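Local coordinates for putative lipoprotein (Bacteroides fragilis, PDB 3QNK) that is of unknown function but, as a putative SusD-like outer-membrane lipoprotein, probably helps to capture glycans at the cell surface, at residues N251-C256 and F382-I387; I31-L36 and V242-P247; V255-T260 and W362-Y367. All coordinates share one frame; numbering follows the deposited sequence.

Contact 1: residues N251-C256 and F382-I387; sequences NNMMVC and FSTNWI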
loop_
_atom_site.group_PDB
_atom_site.type_symbol
_atom_site.label_atom_id
_atom_site.label_comp_id
_atom_site.label_asym_id
_atom_site.label_seq_id
_atom_site.Cartn_x
_atom_site.Cartn_y
_atom_site.Cartn_z
ATOM N N ASN B 251 -4.264 -4.757 13.926
ATOM C CA ASN B 251 -4.407 -3.348 13.571
ATOM C C ASN B 251 -5.613 -2.672 14.265
ATOM O O ASN B 251 -5.798 -1.449 14.144
ATOM C CB ASN B 251 -4.455 -3.206 12.058
ATOM C CG ASN B 251 -3.057 -3.305 11.474
ATOM O OD1 ASN B 251 -2.148 -2.509 11.799
ATOM N ND2 ASN B 251 -2.827 -4.330 10.666
ATOM N N ASN B 252 -6.361 -3.470 15.061
ATOM C CA ASN B 252 -7.513 -3.014 15.823
ATOM C C ASN B 252 -7.060 -2.039 16.903
ATOM O O ASN B 252 -6.375 -2.439 17.844
ATOM C CB ASN B 252 -8.275 -4.198 16.421
ATOM C CG ASN B 252 -9.486 -3.775 17.196
ATOM O OD1 ASN B 252 -9.404 -3.393 18.370
ATOM N ND2 ASN B 252 -10.623 -3.781 16.535
HETATM N N MSE B 253 -7.467 -0.770 16.762
HETATM C CA MSE B 253 -7.140 0.359 17.628
HETATM C C MSE B 253 -7.317 0.056 19.131
HETATM O O MSE B 253 -6.468 0.468 19.930
HETATM C CB MSE B 253 -7.972 1.568 17.231
HETATM C CG MSE B 253 -7.528 2.816 17.920
HETATM SE SE MSE B 253 -8.209 4.399 17.137
HETATM C CE MSE B 253 -6.800 5.464 17.729
HETATM N N MSE B 254 -8.396 -0.659 19.511
HETATM C CA MSE B 254 -8.668 -1.003 20.906
HETATM C C MSE B 254 -7.704 -2.068 21.431
HETATM O O MSE B 254 -7.112 -1.861 22.486
HETATM C CB MSE B 254 -10.110 -1.478 21.061
HETATM C CG MSE B 254 -10.515 -1.661 22.511
HETATM SE SE MSE B 254 -12.049 -2.818 22.741
HETATM C CE MSE B 254 -12.158 -2.757 24.758
ATOM N N VAL B 255 -7.567 -3.215 20.721
ATOM C CA VAL B 255 -6.715 -4.331 21.140
ATOM C C VAL B 255 -5.250 -3.872 21.178
ATOM O O VAL B 255 -4.554 -4.168 22.143
ATOM C CB VAL B 255 -6.938 -5.566 20.237
ATOM C CG1 VAL B 255 -5.972 -6.701 20.570
ATOM C CG2 VAL B 255 -8.374 -6.053 20.344
ATOM N N CYS B 256 -4.822 -3.080 20.193
ATOM C CA CYS B 256 -3.468 -2.555 20.103
ATOM C C CYS B 256 -3.093 -1.669 21.266
ATOM O O CYS B 256 -1.909 -1.572 21.551
ATOM C CB CYS B 256 -3.285 -1.796 18.799
ATOM S SG CYS B 256 -3.089 -2.865 17.359
ATOM N N PHE B 382 -15.270 -4.989 17.753
ATOM C CA PHE B 382 -14.732 -4.086 18.758
ATOM C C PHE B 382 -14.248 -2.811 18.098
ATOM O O PHE B 382 -13.049 -2.593 17.901
ATOM C CB PHE B 382 -13.660 -4.765 19.593
ATOM C CG PHE B 382 -14.303 -5.701 20.571
ATOM C CD1 PHE B 382 -14.853 -5.223 21.753
ATOM C CD2 PHE B 382 -14.437 -7.052 20.276
ATOM C CE1 PHE B 382 -15.499 -6.087 22.644
ATOM C CE2 PHE B 382 -15.091 -7.914 21.160
ATOM C CZ PHE B 382 -15.610 -7.429 22.342
ATOM N N SER B 383 -15.218 -1.958 17.749
ATOM C CA SER B 383 -14.983 -0.678 17.102
ATOM C C SER B 383 -14.666 0.416 18.105
ATOM O O SER B 383 -15.047 0.360 19.286
ATOM C CB SER B 383 -16.198 -0.267 16.287
ATOM O OG SER B 383 -17.282 -0.053 17.172
ATOM N N THR B 384 -14.014 1.441 17.583
ATOM C CA THR B 384 -13.622 2.638 18.294
ATOM C C THR B 384 -14.342 3.813 17.628
ATOM O O THR B 384 -14.472 3.872 16.412
ATOM C CB THR B 384 -12.073 2.740 18.342
ATOM O OG1 THR B 384 -11.618 1.921 19.426
ATOM C CG2 THR B 384 -11.567 4.179 18.537
ATOM N N ASN B 385 -14.849 4.716 18.443
ATOM C CA ASN B 385 -15.515 5.913 17.974
ATOM C C ASN B 385 -14.423 6.980 17.912
ATOM O O ASN B 385 -14.129 7.675 18.907
ATOM C CB ASN B 385 -16.718 6.283 18.887
ATOM C CG ASN B 385 -17.640 7.366 18.344
ATOM O OD1 ASN B 385 -17.648 7.688 17.141
ATOM N ND2 ASN B 385 -18.477 7.931 19.230
ATOM N N TRP B 386 -13.744 7.022 16.754
ATOM C CA TRP B 386 -12.656 7.969 16.517
ATOM C C TRP B 386 -13.234 9.338 16.191
ATOM O O TRP B 386 -13.800 9.522 15.115
ATOM C CB TRP B 386 -11.721 7.466 15.397
ATOM C CG TRP B 386 -10.455 8.258 15.294
ATOM C CD1 TRP B 386 -10.037 9.004 14.230
ATOM C CD2 TRP B 386 -9.459 8.423 16.322
ATOM N NE1 TRP B 386 -8.833 9.619 14.525
ATOM C CE2 TRP B 386 -8.465 9.289 15.808
ATOM C CE3 TRP B 386 -9.346 7.975 17.652
ATOM C CZ2 TRP B 386 -7.352 9.677 16.562
ATOM C CZ3 TRP B 386 -8.253 8.381 18.405
ATOM C CH2 TRP B 386 -7.255 9.193 17.851
ATOM N N ILE B 387 -13.136 10.273 17.141
ATOM C CA ILE B 387 -13.690 11.616 16.977
ATOM C C ILE B 387 -12.612 12.546 16.426
ATOM O O ILE B 387 -11.731 13.027 17.162
ATOM C CB ILE B 387 -14.326 12.149 18.271
ATOM C CG1 ILE B 387 -15.334 11.111 18.814
ATOM C CG2 ILE B 387 -14.975 13.499 17.999
ATOM C CD1 ILE B 387 -15.762 11.303 20.261
#

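Contact 2: residues I31-L36 and V242-P247; sequences ISVDGL and VQYKSP. With PO4 (phosphate ion), chain F.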
loop_
_atom_site.group_PDB
_atom_site.type_symbol
_atom_site.label_atom_id
_atom_site.label_comp_id
_atom_site.label_asym_id
_atom_site.label_seq_id
_atom_site.Cartn_x
_atom_site.Cartn_y
_atom_site.Cartn_z
ATOM N N ILE B 31 -11.224 7.435 4.527
ATOM C CA ILE B 31 -10.733 8.078 5.746
ATOM C C ILE B 31 -9.972 7.004 6.528
ATOM O O ILE B 31 -10.540 5.942 6.836
ATOM C CB ILE B 31 -11.859 8.740 6.591
ATOM C CG1 ILE B 31 -12.547 9.878 5.836
ATOM C CG2 ILE B 31 -11.301 9.226 7.944
ATOM C CD1 ILE B 31 -13.906 10.244 6.433
ATOM N N SER B 32 -8.686 7.254 6.795
ATOM C CA SER B 32 -7.848 6.285 7.509
ATOM C C SER B 32 -7.622 6.690 8.957
ATOM O O SER B 32 -7.450 7.881 9.259
ATOM C CB SER B 32 -6.494 6.145 6.823
ATOM O OG SER B 32 -6.647 5.729 5.483
ATOM N N VAL B 33 -7.602 5.689 9.845
ATOM C CA VAL B 33 -7.305 5.854 11.274
ATOM C C VAL B 33 -6.101 4.989 11.617
ATOM O O VAL B 33 -6.101 3.782 11.334
ATOM C CB VAL B 33 -8.505 5.524 12.195
ATOM C CG1 VAL B 33 -8.220 5.963 13.631
ATOM C CG2 VAL B 33 -9.795 6.151 11.668
ATOM N N ASP B 34 -5.072 5.606 12.190
ATOM C CA ASP B 34 -3.884 4.885 12.635
ATOM C C ASP B 34 -4.186 4.254 13.988
ATOM O O ASP B 34 -4.139 4.954 15.018
ATOM C CB ASP B 34 -2.669 5.822 12.728
ATOM C CG ASP B 34 -1.363 5.168 13.179
ATOM O OD1 ASP B 34 -1.324 3.908 13.283
ATOM O OD2 ASP B 34 -0.359 5.919 13.395
ATOM N N GLY B 35 -4.516 2.961 13.969
ATOM C CA GLY B 35 -4.821 2.194 15.166
ATOM C C GLY B 35 -3.690 2.155 16.175
ATOM O O GLY B 35 -3.941 2.033 17.376
ATOM N N LEU B 36 -2.434 2.322 15.699
ATOM C CA LEU B 36 -1.222 2.268 16.502
ATOM C C LEU B 36 -0.772 3.638 17.022
ATOM O O LEU B 36 0.091 3.693 17.933
ATOM C CB LEU B 36 -0.113 1.602 15.701
ATOM C CG LEU B 36 -0.374 0.127 15.476
ATOM C CD1 LEU B 36 0.181 -0.320 14.155
ATOM C CD2 LEU B 36 0.134 -0.712 16.643
ATOM N N VAL B 242 -15.656 8.848 12.983
ATOM C CA VAL B 242 -15.637 7.593 12.246
ATOM C C VAL B 242 -15.668 6.458 13.272
ATOM O O VAL B 242 -14.972 6.528 14.288
ATOM C CB VAL B 242 -14.472 7.433 11.220
ATOM C CG1 VAL B 242 -14.704 8.278 9.982
ATOM C CG2 VAL B 242 -13.131 7.745 11.824
ATOM N N GLN B 243 -16.506 5.450 13.040
ATOM C CA GLN B 243 -16.556 4.270 13.903
ATOM C C GLN B 243 -15.595 3.297 13.257
ATOM O O GLN B 243 -15.902 2.715 12.219
ATOM C CB GLN B 243 -17.986 3.718 14.097
ATOM C CG GLN B 243 -18.905 4.655 14.889
ATOM C CD GLN B 243 -19.333 5.887 14.104
ATOM O OE1 GLN B 243 -19.804 5.803 12.963
ATOM N NE2 GLN B 243 -19.142 7.065 14.681
ATOM N N TYR B 244 -14.358 3.282 13.767
ATOM C CA TYR B 244 -13.270 2.488 13.212
ATOM C C TYR B 244 -13.274 1.094 13.788
ATOM O O TYR B 244 -13.055 0.915 14.985
ATOM C CB TYR B 244 -11.924 3.196 13.453
ATOM C CG TYR B 244 -10.692 2.458 12.963
ATOM C CD1 TYR B 244 -10.521 2.159 11.614
ATOM C CD2 TYR B 244 -9.657 2.142 13.834
ATOM C CE1 TYR B 244 -9.380 1.503 11.158
ATOM C CE2 TYR B 244 -8.505 1.497 13.388
ATOM C CZ TYR B 244 -8.368 1.184 12.048
ATOM O OH TYR B 244 -7.223 0.562 11.620
ATOM N N LYS B 245 -13.576 0.112 12.926
ATOM C CA LYS B 245 -13.582 -1.311 13.262
ATOM C C LYS B 245 -12.635 -1.987 12.281
ATOM O O LYS B 245 -13.031 -2.264 11.146
ATOM C CB LYS B 245 -15.004 -1.907 13.223
ATOM N N SER B 246 -11.341 -2.104 12.671
ATOM C CA SER B 246 -10.283 -2.706 11.847
ATOM C C SER B 246 -10.552 -4.200 11.634
ATOM O O SER B 246 -11.011 -4.877 12.580
ATOM C CB SER B 246 -8.909 -2.509 12.477
ATOM O OG SER B 246 -7.893 -3.124 11.701
ATOM N N PRO B 247 -10.279 -4.729 10.401
ATOM C CA PRO B 247 -10.523 -6.171 10.164
ATOM C C PRO B 247 -9.681 -7.067 11.104
ATOM O O PRO B 247 -10.254 -7.904 11.829
ATOM C CB PRO B 247 -10.146 -6.377 8.676
ATOM C CG PRO B 247 -10.010 -5.017 8.080
ATOM C CD PRO B 247 -9.717 -4.060 9.198
HETATM P P PO4 F . -3.444 8.820 9.669
HETATM O O1 PO4 F . -2.041 9.487 10.106
HETATM O O2 PO4 F . -3.271 7.833 8.379
HETATM O O3 PO4 F . -4.226 8.249 10.980
HETATM O O4 PO4 F . -4.419 9.966 9.186
#

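Contact 3: residues V255-T260 and W362-Y367; sequences VCNMVT and WKWIDY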
loop_
_atom_site.group_PDB
_atom_site.type_symbol
_atom_site.label_atom_id
_atom_site.label_comp_id
_atom_site.label_asym_id
_atom_site.label_seq_id
_atom_site.Cartn_x
_atom_site.Cartn_y
_atom_site.Cartn_z
ATOM N N VAL B 255 -7.567 -3.215 20.721
ATOM C CA VAL B 255 -6.715 -4.331 21.140
ATOM C C VAL B 255 -5.250 -3.872 21.178
ATOM O O VAL B 255 -4.554 -4.168 22.143
ATOM C CB VAL B 255 -6.938 -5.566 20.237
ATOM C CG1 VAL B 255 -5.972 -6.701 20.570
ATOM C CG2 VAL B 255 -8.374 -6.053 20.344
ATOM N N CYS B 256 -4.822 -3.080 20.193
ATOM C CA CYS B 256 -3.468 -2.555 20.103
ATOM C C CYS B 256 -3.093 -1.669 21.266
ATOM O O CYS B 256 -1.909 -1.572 21.551
ATOM C CB CYS B 256 -3.285 -1.796 18.799
ATOM S SG CYS B 256 -3.089 -2.865 17.359
ATOM N N ASN B 257 -4.056 -0.968 21.889
ATOM C CA ASN B 257 -3.741 -0.029 22.954
ATOM C C ASN B 257 -4.322 -0.452 24.301
ATOM O O ASN B 257 -4.218 0.295 25.288
ATOM C CB ASN B 257 -4.189 1.367 22.551
ATOM C CG ASN B 257 -3.419 1.860 21.338
ATOM O OD1 ASN B 257 -2.236 2.214 21.406
ATOM N ND2 ASN B 257 -4.040 1.793 20.182
HETATM N N MSE B 258 -4.835 -1.690 24.363
HETATM C CA MSE B 258 -5.401 -2.261 25.568
HETATM C C MSE B 258 -4.297 -2.833 26.491
HETATM O O MSE B 258 -3.293 -3.355 25.989
HETATM C CB MSE B 258 -6.382 -3.357 25.167
HETATM C CG MSE B 258 -7.307 -3.818 26.292
HETATM SE SE MSE B 258 -8.411 -5.333 25.731
HETATM C CE MSE B 258 -9.182 -4.458 24.219
ATOM N N VAL B 259 -4.518 -2.788 27.840
ATOM C CA VAL B 259 -3.582 -3.355 28.837
ATOM C C VAL B 259 -3.355 -4.818 28.479
ATOM O O VAL B 259 -4.327 -5.530 28.184
ATOM C CB VAL B 259 -4.061 -3.187 30.302
ATOM C CG1 VAL B 259 -2.970 -3.594 31.288
ATOM C CG2 VAL B 259 -4.513 -1.755 30.581
ATOM N N THR B 260 -2.085 -5.266 28.455
ATOM C CA THR B 260 -1.804 -6.650 28.069
ATOM C C THR B 260 -2.084 -7.658 29.189
ATOM O O THR B 260 -2.905 -8.556 29.003
ATOM C CB THR B 260 -0.393 -6.794 27.537
ATOM O OG1 THR B 260 -0.263 -5.872 26.466
ATOM C CG2 THR B 260 -0.118 -8.191 27.010
ATOM N N TRP B 362 -6.720 5.377 28.396
ATOM C CA TRP B 362 -8.149 5.084 28.607
ATOM C C TRP B 362 -8.939 5.786 27.421
ATOM O O TRP B 362 -8.996 5.239 26.300
ATOM C CB TRP B 362 -8.653 5.525 30.001
ATOM C CG TRP B 362 -9.950 4.894 30.379
ATOM C CD1 TRP B 362 -10.981 4.573 29.547
ATOM C CD2 TRP B 362 -10.340 4.459 31.691
ATOM N NE1 TRP B 362 -11.996 3.963 30.256
ATOM C CE2 TRP B 362 -11.632 3.887 31.578
ATOM C CE3 TRP B 362 -9.688 4.414 32.942
ATOM C CZ2 TRP B 362 -12.310 3.334 32.681
ATOM C CZ3 TRP B 362 -10.371 3.894 34.033
ATOM C CH2 TRP B 362 -11.671 3.372 33.902
ATOM N N LYS B 363 -9.454 7.026 27.674
ATOM C CA LYS B 363 -10.161 7.898 26.743
ATOM C C LYS B 363 -11.143 7.143 25.812
ATOM O O LYS B 363 -12.217 6.742 26.250
ATOM C CB LYS B 363 -9.163 8.727 25.906
ATOM C CG LYS B 363 -9.464 10.217 25.964
ATOM C CD LYS B 363 -8.982 10.907 24.728
ATOM C CE LYS B 363 -9.060 12.412 24.833
ATOM N NZ LYS B 363 -8.356 13.025 25.984
ATOM N N TRP B 364 -10.748 6.919 24.549
ATOM C CA TRP B 364 -11.569 6.268 23.537
ATOM C C TRP B 364 -11.612 4.736 23.690
ATOM O O TRP B 364 -12.286 4.101 22.881
ATOM C CB TRP B 364 -11.155 6.698 22.116
ATOM C CG TRP B 364 -9.682 6.912 21.945
ATOM C CD1 TRP B 364 -9.003 8.096 22.024
ATOM C CD2 TRP B 364 -8.689 5.889 21.786
ATOM N NE1 TRP B 364 -7.644 7.873 21.879
ATOM C CE2 TRP B 364 -7.427 6.529 21.733
ATOM C CE3 TRP B 364 -8.749 4.488 21.654
ATOM C CZ2 TRP B 364 -6.241 5.825 21.526
ATOM C CZ3 TRP B 364 -7.573 3.792 21.453
ATOM C CH2 TRP B 364 -6.335 4.459 21.391
ATOM N N ILE B 365 -10.953 4.143 24.711
ATOM C CA ILE B 365 -11.121 2.713 24.978
ATOM C C ILE B 365 -12.288 2.622 25.983
ATOM O O ILE B 365 -12.179 3.151 27.090
ATOM C CB ILE B 365 -9.863 1.939 25.441
ATOM C CG1 ILE B 365 -8.762 2.009 24.369
ATOM C CG2 ILE B 365 -10.234 0.461 25.711
ATOM C CD1 ILE B 365 -7.400 1.503 24.811
ATOM N N ASP B 366 -13.424 2.004 25.572
ATOM C CA ASP B 366 -14.632 1.889 26.388
ATOM C C ASP B 366 -14.497 0.776 27.449
ATOM O O ASP B 366 -15.213 -0.224 27.400
ATOM C CB ASP B 366 -15.866 1.657 25.501
ATOM C CG ASP B 366 -17.224 2.020 26.100
ATOM O OD1 ASP B 366 -17.294 2.238 27.347
ATOM O OD2 ASP B 366 -18.217 2.091 25.323
ATOM N N TYR B 367 -13.604 0.986 28.436
ATOM C CA TYR B 367 -13.422 0.110 29.581
ATOM C C TYR B 367 -14.640 0.221 30.524
ATOM O O TYR B 367 -14.834 -0.630 31.392
ATOM C CB TYR B 367 -12.150 0.475 30.340
ATOM C CG TYR B 367 -10.841 0.124 29.674
ATOM C CD1 TYR B 367 -10.557 -1.188 29.295
ATOM C CD2 TYR B 367 -9.820 1.066 29.565
ATOM C CE1 TYR B 367 -9.323 -1.535 28.746
ATOM C CE2 TYR B 367 -8.581 0.729 29.018
ATOM C CZ TYR B 367 -8.337 -0.576 28.617
ATOM O OH TYR B 367 -7.125 -0.922 28.079
HETATM O O HOH W 1 -5.208 0.770 27.877
#

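Contact 1: residues N251-C256 and F382-I387
A short, weakly bonded helix just after Asn252 lies beside strand 384-387, and the backbones come nearest at Met254 and Thr384, whose CA atoms are 6.7 Å apart. The one hydrogen bond across the contact lies just ahead of both elements. Asn252 ND2 donates to Phe382 O at 3.0 Å. The bond is nearly straight, with an N-H...O angle of 172°. Phe382 O lies almost in the amide plane of Asn252, but the donor is tilted out of the carbonyl plane. The other end of the same amide makes the N-cap. Asn252 OD1 accepts from Val255 N at 3.0 Å on an in-plane lone pair, and a weak bond from Met254 N adds to it. Bonds at both ends thus fix the rotation of the amide, and this buried side chain joins the helix start to the loop before the strand. The strand is an edge of a small antiparallel sheet and bonds to Val242 and Tyr244 of strand 238-244.

Two selenomethionines fill the rest of the contact, each a Met-aromatic pair. Met253 has an extended side chain that leaves opposite its backbone N (chi1 -170°), which carries its methyl over one face of Trp386. Its CE sits 3.8 Å from the centroid of the six-membered ring, a CH-pi contact, while SE approaches that ring obliquely. Met253 SE also touches Thr384 CG2, at 3.6 Å. Trp364 meets the Trp386 ring edge-to-face. Met254, also extended, runs along the other flank of Thr384 toward Phe382. Its SE is 3.8 Å from Phe382 CD1 and meets the phenyl ring obliquely. Met138 of the second subunit packs on both Asn252 and Phe382.

Contact 2: residues I31-L36 and V242-P247
Val33 and Tyr244 mark the closest backbone approach, with CA atoms 7.1 Å apart. The segments run the same way in register, Ile31 beside Val242 and Gly35 beside Ser246. Their backbones are too far apart to bond as strands, so side chains fill the gap.

The centre of the contact is Val33 on the Tyr244 ring. Val33 CB stands over the middle of one face, 3.9 Å from the ring centroid and 11° off the normal, in a CH-pi contact. The opposite face is covered by the backbone N of Ser246, so the ring is sandwiched between the loop 31-36 and its own chain. The Tyr244 side chain leaves opposite its own backbone N (chi1 178°), and its ring runs along the loop. This brings Tyr244 CE2 to 4.1 Å from Gly35 CA.

The packing joins the loop after helix 17-29 to the central strand of the three-stranded antiparallel sheet. Further along, Val33 CG2 and Val242 CG2 meet tip to tip at 3.7 Å. The other methyl of Val242, CG1, lies 4.1 Å from Ile31 CG2. Trp386 on the neighbouring strand packs against both valines.

The far side of the loop is polar. Asp34 N makes a weak hydrogen bond of 3.0 Å to O3 of a phosphate ion, probably from the crystallisation liquor, which Arg125 also binds. Asp34 OD1 accepts from Leu36 N at 3.1 Å, from above the carboxylate plane. This Asx turn ties the side chain to the backbone bend at Gly35, and Asp34 OD2 takes the N-H of Leu38.

Contact 3: residues V255-T260 and W362-Y367
The hydroxyl of Tyr367 joins two backbone groups of the segment 255-260, one directly and one through a water. Tyr367 OH accepts from Val259 N at 3.2 Å, with an N-H...O angle of 156°. It donates in turn to the water, 2.6 Å from Tyr367 OH, and the water donates to Asn257 O at 2.8 Å. Asn257 O and Val259 N are thus both gripped through this one hydroxyl. Met258 CG lies at the edge of the tyrosine ring, 3.9 Å from Tyr367 CE1.

The contact joins the chain leaving helix 253-257 to the loop between strands 360-361 and 384-387. A type II' beta turn from Trp362 to Ile365 shapes this loop. Ile365, the last residue of the turn, sets CD1 3.4 Å from Asn257 O. Its CG2 branch instead covers the centre of one face of Tyr367.

Trp364 points its ring edge at Asn257, with CH2 3.7 Å from ND2. The amide and indole planes are perpendicular, 89° apart. That amide is held by other bonds: ND2 donates to Met253 O and Gly35 O, and OD1 accepts from Leu274 N. The indole N-H of Trp364 goes to Phe449 O.

Overall arrangement
From the N terminus, the loop 31-36 is the first partner. Contact 2 closes a span of about 200 residues, nearly half of it helix, by bringing this loop onto the end of strand 238-244. After a short loop the chain enters helix 253-257, where contacts 1 and 3 both start, sharing Val255 and Cys256. These two loops follow contact 2 in series. They start together, and that of contact 3 closes about 20 residues before that of contact 1. Strands 238-244 and 384-387 pair in one sheet, which links contacts 1 and 2. Leu36 packs on Cys256 between contacts 2 and 3. The short helix thus sits between the N-terminal loop, the sheet and the 362-367 loop.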